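Local coordinates for periplasmic His/Glu/Gln/Arg/opine family-binding protein (Silicibacter pomeroyi, PDB 3I6V) that binds lysine in its ligand pocket and probably serves as the periplasmic solute-binding component of an amino-acid ABC transporter, at residues 6-18 / 39-53. Sequence-based numbering, arbitrary orientation. Where two conformers were deposited one is given.
Sequences TVRMGTEGAYPPY and CKRAGLTCEWVKNDW. With LYS (lysine), chain B.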
ATOM      1  N   THR A   6      23.910   0.507  -7.261  1.00 37.51           N
ATOM      2  CA  THR A   6      23.026   0.842  -6.114  1.00 37.73           C
ATOM      3  C   THR A   6      21.633   1.093  -6.646  1.00 35.81           C
ATOM      4  O   THR A   6      21.438   1.929  -7.545  1.00 38.11           O
ATOM      5  CB  THR A   6      23.488   2.116  -5.370  1.00 38.24           C
ATOM      6  OG1 THR A   6      24.883   2.012  -5.085  1.00 42.82           O
ATOM      7  CG2 THR A   6      22.748   2.298  -4.046  1.00 38.99           C
ATOM      8  N   VAL A   7      20.658   0.395  -6.083  1.00 33.36           N
ATOM      9  CA  VAL A   7      19.269   0.601  -6.479  0.50 31.48           C
ATOM     10  C   VAL A   7      18.588   1.528  -5.474  1.00 30.88           C
ATOM     11  O   VAL A   7      18.617   1.295  -4.265  1.00 31.34           O
ATOM     12  CB  VAL A   7      18.486  -0.729  -6.646  0.50 31.48           C
ATOM     13  CG1 VAL A   7      18.460  -1.520  -5.358  0.50 29.38           C
ATOM     14  CG2 VAL A   7      17.059  -0.463  -7.146  0.50 30.46           C
ATOM     15  N   ARG A   8      17.985   2.589  -5.979  1.00 29.11           N
ATOM     16  CA  ARG A   8      17.251   3.504  -5.127  1.00 27.30           C
ATOM     17  C   ARG A   8      15.797   2.986  -4.981  1.00 26.35           C
ATOM     18  O   ARG A   8      15.046   2.918  -5.971  1.00 26.00           O
ATOM     19  CB  ARG A   8      17.340   4.903  -5.720  1.00 27.63           C
ATOM     20  CG  ARG A   8      18.772   5.555  -5.548  1.00 29.53           C
ATOM     21  CD  ARG A   8      18.864   6.802  -6.425  1.00 33.30           C
ATOM     22  NE  ARG A   8      18.499   6.379  -7.785  1.00 39.39           N
ATOM     23  CZ  ARG A   8      18.138   7.181  -8.783  1.00 41.26           C
ATOM     24  NH1 ARG A   8      17.798   6.647  -9.952  1.00 39.95           N
ATOM     25  NH2 ARG A   8      18.114   8.504  -8.617  1.00 41.18           N
ATOM     26  N   MET A   9      15.458   2.536  -3.776  1.00 24.19           N
ATOM     27  CA  MET A   9      14.139   1.982  -3.470  1.00 24.32           C
ATOM     28  C   MET A   9      13.228   3.115  -3.007  1.00 23.73           C
ATOM     29  O   MET A   9      13.486   3.721  -1.958  1.00 23.81           O
ATOM     30  CB  MET A   9      14.255   0.882  -2.395  1.00 23.66           C
ATOM     31  CG  MET A   9      15.262  -0.234  -2.785  1.00 25.37           C
ATOM     32  SD  MET A   9      14.672  -1.509  -3.957  1.00 17.90           S
ATOM     33  CE  MET A   9      13.599  -2.391  -2.903  1.00 22.06           C
ATOM     34  N   GLY A  10      12.197   3.426  -3.795  1.00 22.29           N
ATOM     35  CA  GLY A  10      11.256   4.497  -3.467  1.00 22.34           C
ATOM     36  C   GLY A  10      10.038   3.990  -2.687  1.00 23.38           C
ATOM     37  O   GLY A  10       9.409   2.993  -3.070  1.00 22.20           O
ATOM     38  N   THR A  11       9.692   4.692  -1.604  1.00 22.99           N
ATOM     39  CA  THR A  11       8.533   4.375  -0.806  1.00 23.03           C
ATOM     40  C   THR A  11       7.876   5.656  -0.302  1.00 24.45           C
ATOM     41  O   THR A  11       8.481   6.761  -0.383  1.00 24.38           O
ATOM     42  CB  THR A  11       8.856   3.372   0.338  1.00 23.86           C
ATOM     43  OG1 THR A  11       7.631   2.820   0.842  1.00 24.82           O
ATOM     44  CG2 THR A  11       9.665   4.016   1.498  1.00 22.15           C
ATOM     45  N   GLU A  12       6.635   5.511   0.187  1.00 23.11           N
ATOM     46  CA  GLU A  12       5.859   6.645   0.652  1.00 24.21           C
ATOM     47  C   GLU A  12       6.313   7.099   2.064  1.00 24.16           C
ATOM     48  O   GLU A  12       6.330   8.280   2.341  1.00 23.70           O
ATOM     49  CB  GLU A  12       4.372   6.287   0.698  1.00 23.50           C
ATOM     50  CG  GLU A  12       3.452   7.449   1.004  1.00 23.24           C
ATOM     51  CD  GLU A  12       1.951   7.060   1.070  1.00 25.05           C
ATOM     52  OE1 GLU A  12       1.600   5.851   1.051  1.00 26.02           O
ATOM     53  OE2 GLU A  12       1.119   7.980   1.163  1.00 25.33           O
ATOM     54  N   GLY A  13       6.611   6.149   2.944  1.00 24.20           N
ATOM     55  CA  GLY A  13       7.029   6.486   4.312  1.00 24.81           C
ATOM     56  C   GLY A  13       5.889   6.999   5.186  1.00 25.49           C
ATOM     57  O   GLY A  13       6.119   7.704   6.178  1.00 25.99           O
ATOM     58  N   ALA A  14       4.660   6.629   4.845  1.00 24.74           N
ATOM     59  CA  ALA A  14       3.493   7.120   5.570  1.00 24.78           C
ATOM     60  C   ALA A  14       2.339   6.137   5.543  1.00 23.90           C
ATOM     61  O   ALA A  14       1.180   6.527   5.593  1.00 24.01           O
ATOM     62  CB  ALA A  14       3.063   8.513   5.024  1.00 24.32           C
ATOM     63  N   TYR A  15       2.649   4.850   5.498  1.00 23.26           N
ATOM     64  CA  TYR A  15       1.589   3.875   5.260  1.00 22.55           C
ATOM     65  C   TYR A  15       1.803   2.642   6.121  1.00 22.87           C
ATOM     66  O   TYR A  15       2.047   1.548   5.592  1.00 21.45           O
ATOM     67  CB  TYR A  15       1.568   3.526   3.747  1.00 22.63           C
ATOM     68  CG  TYR A  15       0.376   2.724   3.274  1.00 22.77           C
ATOM     69  CD1 TYR A  15      -0.928   2.989   3.762  1.00 22.70           C
ATOM     70  CD2 TYR A  15       0.543   1.704   2.325  1.00 21.12           C
ATOM     71  CE1 TYR A  15      -2.052   2.259   3.294  1.00 23.86           C
ATOM     72  CE2 TYR A  15      -0.577   0.963   1.852  1.00 22.41           C
ATOM     73  CZ  TYR A  15      -1.859   1.245   2.357  1.00 24.28           C
ATOM     74  OH  TYR A  15      -2.936   0.540   1.908  1.00 23.98           O
ATOM     75  N   PRO A  16       1.738   2.809   7.479  1.00 23.04           N
ATOM     76  CA  PRO A  16       2.014   1.652   8.339  1.00 22.78           C
ATOM     77  C   PRO A  16       0.898   0.588   8.240  1.00 23.28           C
ATOM     78  O   PRO A  16      -0.283   0.913   8.039  1.00 23.18           O
ATOM     79  CB  PRO A  16       2.089   2.274   9.769  1.00 23.50           C
ATOM     80  CG  PRO A  16       1.265   3.522   9.674  1.00 24.62           C
ATOM     81  CD  PRO A  16       1.469   4.041   8.255  1.00 21.76           C
ATOM     82  N   PRO A  17       1.246  -0.687   8.363  1.00 22.76           N
ATOM     83  CA  PRO A  17       2.526  -1.248   8.646  1.00 24.00           C
ATOM     84  C   PRO A  17       3.349  -1.588   7.378  1.00 23.83           C
ATOM     85  O   PRO A  17       4.439  -2.152   7.512  1.00 23.38           O
ATOM     86  CB  PRO A  17       2.155  -2.528   9.422  1.00 24.30           C
ATOM     87  CG  PRO A  17       0.862  -2.938   8.861  1.00 24.18           C
ATOM     88  CD  PRO A  17       0.200  -1.722   8.298  1.00 24.39           C
ATOM     89  N   TYR A  18       2.839  -1.263   6.181  1.00 23.11           N
ATOM     90  CA  TYR A  18       3.610  -1.508   4.948  1.00 23.80           C
ATOM     91  C   TYR A  18       4.942  -0.753   4.955  1.00 23.83           C
ATOM     92  O   TYR A  18       6.014  -1.346   4.776  1.00 24.86           O
ATOM     93  CB  TYR A  18       2.812  -1.032   3.715  1.00 23.14           C
ATOM     94  CG  TYR A  18       1.503  -1.737   3.515  1.00 23.30           C
ATOM     95  CD1 TYR A  18       0.330  -1.244   4.101  1.00 25.00           C
ATOM     96  CD2 TYR A  18       1.426  -2.893   2.729  1.00 24.58           C
ATOM     97  CE1 TYR A  18      -0.921  -1.897   3.913  1.00 25.57           C
ATOM     98  CE2 TYR A  18       0.179  -3.568   2.516  1.00 25.31           C
ATOM     99  CZ  TYR A  18      -0.978  -3.052   3.101  1.00 29.44           C
ATOM    100  OH  TYR A  18      -2.192  -3.684   2.902  1.00 26.99           O
ATOM    101  N   CYS A  39      16.886  -7.237  -2.122  1.00 28.82           N
ATOM    102  CA  CYS A  39      18.126  -6.740  -2.662  1.00 30.37           C
ATOM    103  C   CYS A  39      19.301  -7.648  -2.283  1.00 31.58           C
ATOM    104  O   CYS A  39      20.224  -7.823  -3.068  1.00 31.61           O
ATOM    105  CB  CYS A  39      18.409  -5.328  -2.171  1.00 30.12           C
ATOM    106  SG  CYS A  39      17.396  -4.044  -2.961  1.00 30.66           S
ATOM    107  N   LYS A  40      19.289  -8.171  -1.063  1.00 32.39           N
ATOM    108  CA  LYS A  40      20.344  -9.080  -0.631  1.00 34.27           C
ATOM    109  C   LYS A  40      20.351 -10.324  -1.537  1.00 34.33           C
ATOM    110  O   LYS A  40      21.403 -10.749  -1.992  1.00 35.04           O
ATOM    111  CB  LYS A  40      20.144  -9.480   0.827  1.00 34.72           C
ATOM    112  CG  LYS A  40      21.208 -10.452   1.358  1.00 37.02           C
ATOM    113  CD  LYS A  40      20.869 -10.888   2.773  1.00 40.26           C
ATOM    114  CE  LYS A  40      22.102 -11.542   3.454  1.00 42.21           C
ATOM    115  NZ  LYS A  40      21.648 -12.192   4.691  1.00 43.37           N
ATOM    116  N   ARG A  41      19.172 -10.872  -1.811  1.00 34.23           N
ATOM    117  CA  ARG A  41      19.063 -12.079  -2.604  1.00 34.34           C
ATOM    118  C   ARG A  41      19.360 -11.855  -4.090  1.00 34.69           C
ATOM    119  O   ARG A  41      19.795 -12.777  -4.766  1.00 35.26           O
ATOM    120  CB  ARG A  41      17.692 -12.703  -2.431  1.00 34.31           C
ATOM    121  CG  ARG A  41      17.542 -13.472  -1.155  1.00 33.99           C
ATOM    122  CD  ARG A  41      16.104 -13.774  -0.958  1.00 32.70           C
ATOM    123  NE  ARG A  41      15.832 -14.472   0.288  1.00 33.86           N
ATOM    124  CZ  ARG A  41      15.263 -15.671   0.386  1.00 35.45           C
ATOM    125  NH1 ARG A  41      14.913 -16.345  -0.700  1.00 35.53           N
ATOM    126  NH2 ARG A  41      15.053 -16.209   1.587  1.00 36.52           N
ATOM    127  N   ALA A  42      19.154 -10.630  -4.567  1.00 34.04           N
ATOM    128  CA  ALA A  42      19.434 -10.242  -5.955  1.00 34.43           C
ATOM    129  C   ALA A  42      20.876  -9.814  -6.160  1.00 34.35           C
ATOM    130  O   ALA A  42      21.300  -9.603  -7.294  1.00 34.44           O
ATOM    131  CB  ALA A  42      18.488  -9.088  -6.393  1.00 33.84           C
ATOM    132  N   GLY A  43      21.626  -9.695  -5.060  1.00 33.81           N
ATOM    133  CA  GLY A  43      22.995  -9.192  -5.089  1.00 33.20           C
ATOM    134  C   GLY A  43      23.090  -7.698  -5.352  1.00 33.31           C
ATOM    135  O   GLY A  43      24.032  -7.236  -5.979  1.00 33.00           O
ATOM    136  N   LEU A  44      22.121  -6.927  -4.866  1.00 33.17           N
ATOM    137  CA  LEU A  44      22.118  -5.488  -5.102  1.00 33.36           C
ATOM    138  C   LEU A  44      22.312  -4.738  -3.783  1.00 33.55           C
ATOM    139  O   LEU A  44      21.884  -5.191  -2.746  1.00 32.98           O
ATOM    140  CB  LEU A  44      20.783  -5.072  -5.752  1.00 33.39           C
ATOM    141  CG  LEU A  44      20.468  -5.756  -7.104  1.00 33.16           C
ATOM    142  CD1 LEU A  44      18.998  -5.672  -7.363  1.00 31.67           C
ATOM    143  CD2 LEU A  44      21.253  -5.086  -8.220  1.00 33.33           C
ATOM    144  N   THR A  45      22.918  -3.573  -3.820  1.00 35.11           N
ATOM    145  CA  THR A  45      22.951  -2.761  -2.606  1.00 37.53           C
ATOM    146  C   THR A  45      21.875  -1.691  -2.767  1.00 38.01           C
ATOM    147  O   THR A  45      21.648  -1.163  -3.868  1.00 39.04           O
ATOM    148  CB  THR A  45      24.325  -2.111  -2.401  1.00 37.93           C
ATOM    149  OG1 THR A  45      24.625  -1.343  -3.568  1.00 40.67           O
ATOM    150  CG2 THR A  45      25.406  -3.176  -2.231  1.00 37.79           C
ATOM    151  N   CYS A  46      21.177  -1.381  -1.693  1.00 37.74           N
ATOM    152  CA  CYS A  46      20.131  -0.410  -1.842  1.00 38.14           C
ATOM    153  C   CYS A  46      20.219   0.796  -0.934  1.00 36.93           C
ATOM    154  O   CYS A  46      20.883   0.781   0.100  1.00 36.46           O
ATOM    155  CB  CYS A  46      18.767  -1.066  -1.740  1.00 38.93           C
ATOM    156  SG  CYS A  46      18.334  -1.663  -0.130  1.00 43.36           S
ATOM    157  N   GLU A  47      19.528   1.835  -1.365  1.00 35.22           N
ATOM    158  CA  GLU A  47      19.415   3.066  -0.647  1.00 34.61           C
ATOM    159  C   GLU A  47      17.915   3.415  -0.695  1.00 32.84           C
ATOM    160  O   GLU A  47      17.255   3.254  -1.731  1.00 32.53           O
ATOM    161  CB  GLU A  47      20.298   4.089  -1.359  1.00 35.28           C
ATOM    162  CG  GLU A  47      19.811   5.507  -1.376  1.00 40.37           C
ATOM    163  CD  GLU A  47      20.655   6.398  -2.290  1.00 48.28           C
ATOM    164  OE1 GLU A  47      21.795   5.997  -2.614  1.00 49.68           O
ATOM    165  OE2 GLU A  47      20.165   7.492  -2.701  1.00 51.08           O
ATOM    166  N   TRP A  48      17.371   3.841   0.425  1.00 30.26           N
ATOM    167  CA  TRP A  48      15.942   4.121   0.525  1.00 29.06           C
ATOM    168  C   TRP A  48      15.623   5.576   0.261  1.00 28.61           C
ATOM    169  O   TRP A  48      16.329   6.467   0.754  1.00 27.83           O
ATOM    170  CB  TRP A  48      15.425   3.677   1.880  1.00 28.61           C
ATOM    171  CG  TRP A  48      15.368   2.221   1.952  1.00 27.89           C
ATOM    172  CD1 TRP A  48      16.353   1.370   2.396  1.00 28.79           C
ATOM    173  CD2 TRP A  48      14.288   1.402   1.520  1.00 27.31           C
ATOM    174  NE1 TRP A  48      15.929   0.060   2.285  1.00 29.90           N
ATOM    175  CE2 TRP A  48      14.666   0.052   1.742  1.00 28.29           C
ATOM    176  CE3 TRP A  48      13.039   1.674   0.967  1.00 26.71           C
ATOM    177  CZ2 TRP A  48      13.823  -1.022   1.447  1.00 26.32           C
ATOM    178  CZ3 TRP A  48      12.194   0.604   0.685  1.00 27.83           C
ATOM    179  CH2 TRP A  48      12.596  -0.727   0.916  1.00 26.02           C
ATOM    180  N   VAL A  49      14.573   5.822  -0.524  1.00 26.93           N
ATOM    181  CA  VAL A  49      14.157   7.190  -0.882  1.00 26.07           C
ATOM    182  C   VAL A  49      12.681   7.349  -0.535  1.00 26.55           C
ATOM    183  O   VAL A  49      11.865   6.470  -0.859  1.00 25.92           O
ATOM    184  CB  VAL A  49      14.416   7.542  -2.379  1.00 26.33           C
ATOM    185  CG1 VAL A  49      14.068   9.034  -2.689  1.00 24.63           C
ATOM    186  CG2 VAL A  49      15.883   7.273  -2.742  1.00 27.93           C
ATOM    187  N   LYS A  50      12.348   8.444   0.159  1.00 25.80           N
ATOM    188  CA  LYS A  50      10.978   8.728   0.556  1.00 25.93           C
ATOM    189  C   LYS A  50      10.376   9.629  -0.486  1.00 24.98           C
ATOM    190  O   LYS A  50      11.005  10.581  -0.897  1.00 24.32           O
ATOM    191  CB  LYS A  50      10.953   9.421   1.933  1.00 26.57           C
ATOM    192  CG  LYS A  50       9.582   9.928   2.372  1.00 30.13           C
ATOM    193  CD  LYS A  50       9.725  10.719   3.697  1.00 36.43           C
ATOM    194  CE  LYS A  50       8.539  11.678   3.911  1.00 42.65           C
ATOM    195  NZ  LYS A  50       7.486  11.043   4.726  1.00 43.59           N
ATOM    196  N   ASN A  51       9.156   9.342  -0.932  1.00 24.56           N
ATOM    197  CA  ASN A  51       8.501  10.226  -1.883  1.00 24.65           C
ATOM    198  C   ASN A  51       7.010  10.250  -1.586  1.00 25.36           C
ATOM    199  O   ASN A  51       6.461   9.205  -1.254  1.00 26.15           O
ATOM    200  CB  ASN A  51       8.745   9.731  -3.340  1.00 25.31           C
ATOM    201  CG  ASN A  51       8.431  10.790  -4.367  1.00 23.05           C
ATOM    202  OD1 ASN A  51       9.327  11.468  -4.846  1.00 25.73           O
ATOM    203  ND2 ASN A  51       7.165  10.969  -4.685  1.00 23.44           N
ATOM    204  N   ASP A  52       6.351  11.408  -1.716  1.00 24.89           N
ATOM    205  CA  ASP A  52       4.916  11.469  -1.443  1.00 25.40           C
ATOM    206  C   ASP A  52       4.183  10.579  -2.478  1.00 24.37           C
ATOM    207  O   ASP A  52       4.625  10.426  -3.637  1.00 21.81           O
ATOM    208  CB  ASP A  52       4.358  12.913  -1.546  1.00 26.61           C
ATOM    209  CG  ASP A  52       4.928  13.872  -0.458  1.00 30.06           C
ATOM    210  OD1 ASP A  52       4.842  15.090  -0.662  1.00 37.38           O
ATOM    211  OD2 ASP A  52       5.462  13.419   0.574  1.00 34.27           O
ATOM    212  N   TRP A  53       3.059  10.037  -2.034  1.00 23.67           N
ATOM    213  CA  TRP A  53       2.228   9.160  -2.855  1.00 23.81           C
ATOM    214  C   TRP A  53       1.761   9.818  -4.150  1.00 24.58           C
ATOM    215  O   TRP A  53       1.874   9.211  -5.215  1.00 23.28           O
ATOM    216  CB  TRP A  53       1.040   8.643  -2.041  1.00 23.45           C
ATOM    217  CG  TRP A  53       0.172   7.714  -2.849  1.00 24.45           C
ATOM    218  CD1 TRP A  53      -0.974   8.048  -3.513  1.00 24.66           C
ATOM    219  CD2 TRP A  53       0.432   6.335  -3.151  1.00 22.99           C
ATOM    220  NE1 TRP A  53      -1.474   6.948  -4.175  1.00 24.48           N
ATOM    221  CE2 TRP A  53      -0.632   5.882  -3.964  1.00 24.68           C
ATOM    222  CE3 TRP A  53       1.444   5.422  -2.770  1.00 24.68           C
ATOM    223  CZ2 TRP A  53      -0.719   4.558  -4.419  1.00 21.69           C
ATOM    224  CZ3 TRP A  53       1.361   4.099  -3.217  1.00 22.35           C
ATOM    225  CH2 TRP A  53       0.284   3.678  -4.027  1.00 19.92           C
TER
HETATM  226  N   LYS B   1      -3.213  -0.693  -2.680  1.00 19.25           N
HETATM  227  CA  LYS B   1      -4.005   0.549  -2.965  1.00 19.15           C
HETATM  228  C   LYS B   1      -3.609   1.154  -4.293  1.00 19.85           C
HETATM  229  O   LYS B   1      -2.626   0.691  -4.888  1.00 20.69           O
HETATM  230  CB  LYS B   1      -3.812   1.587  -1.831  1.00 18.75           C
HETATM  231  CG  LYS B   1      -2.405   2.174  -1.722  1.00 17.98           C
HETATM  232  CD  LYS B   1      -2.325   3.145  -0.494  1.00 20.74           C
HETATM  233  CE  LYS B   1      -0.928   3.856  -0.361  1.00 20.73           C
HETATM  234  NZ  LYS B   1      -0.887   4.711   0.933  1.00 20.25           N
HETATM  235  OXT LYS B   1      -4.253   2.128  -4.778  1.00 20.47           O
HETATM  236  O   HOH W   1       2.116  10.374   0.703  1.00 24.95           O
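Met9 packs its CB against one face of the Trp48 indole, a CH-pi contact 3.7 Å from the six-membered-ring centroid and 15° off its normal. The bend at chi2 (-80°) carries SD away from the indole to 3.9 Å from Cys39 SG at the end of helix 30-42. In one of its two conformers, Val7 CG1 fills the neighbouring hollow between Cys39 SG (3.6 Å), Cys46 CB and Leu44 CB. These knobs share one face of the parallel pair 7-11/46-50, the right-handed beta-alpha-beta start of a periplasmic-binding-protein lobe; six backbone hydrogen bonds, from Val7 N to Asn51 N, fix the register. Just beyond the strands, Glu12, Tyr15 and Trp53 supply part of the lysine pocket. The extended Glu12 side chain runs past Trp53 CB, its OE1 accepting from the ligand NZ at 2.7 Å, while a water joins OE2 to Trp53 N. Trp53 lays a ring face against ligand CE (3.7 Å from CZ3), and Tyr15 holds NZ 3.2 Å above its ring centre. A leucine in place of Tyr15 would probably cost the ammonium its aromatic face. The Glu12 carboxylate and Tyr15 face at NZ, with Trp53 against CE, suggest a pocket end suited to a cationic side chain.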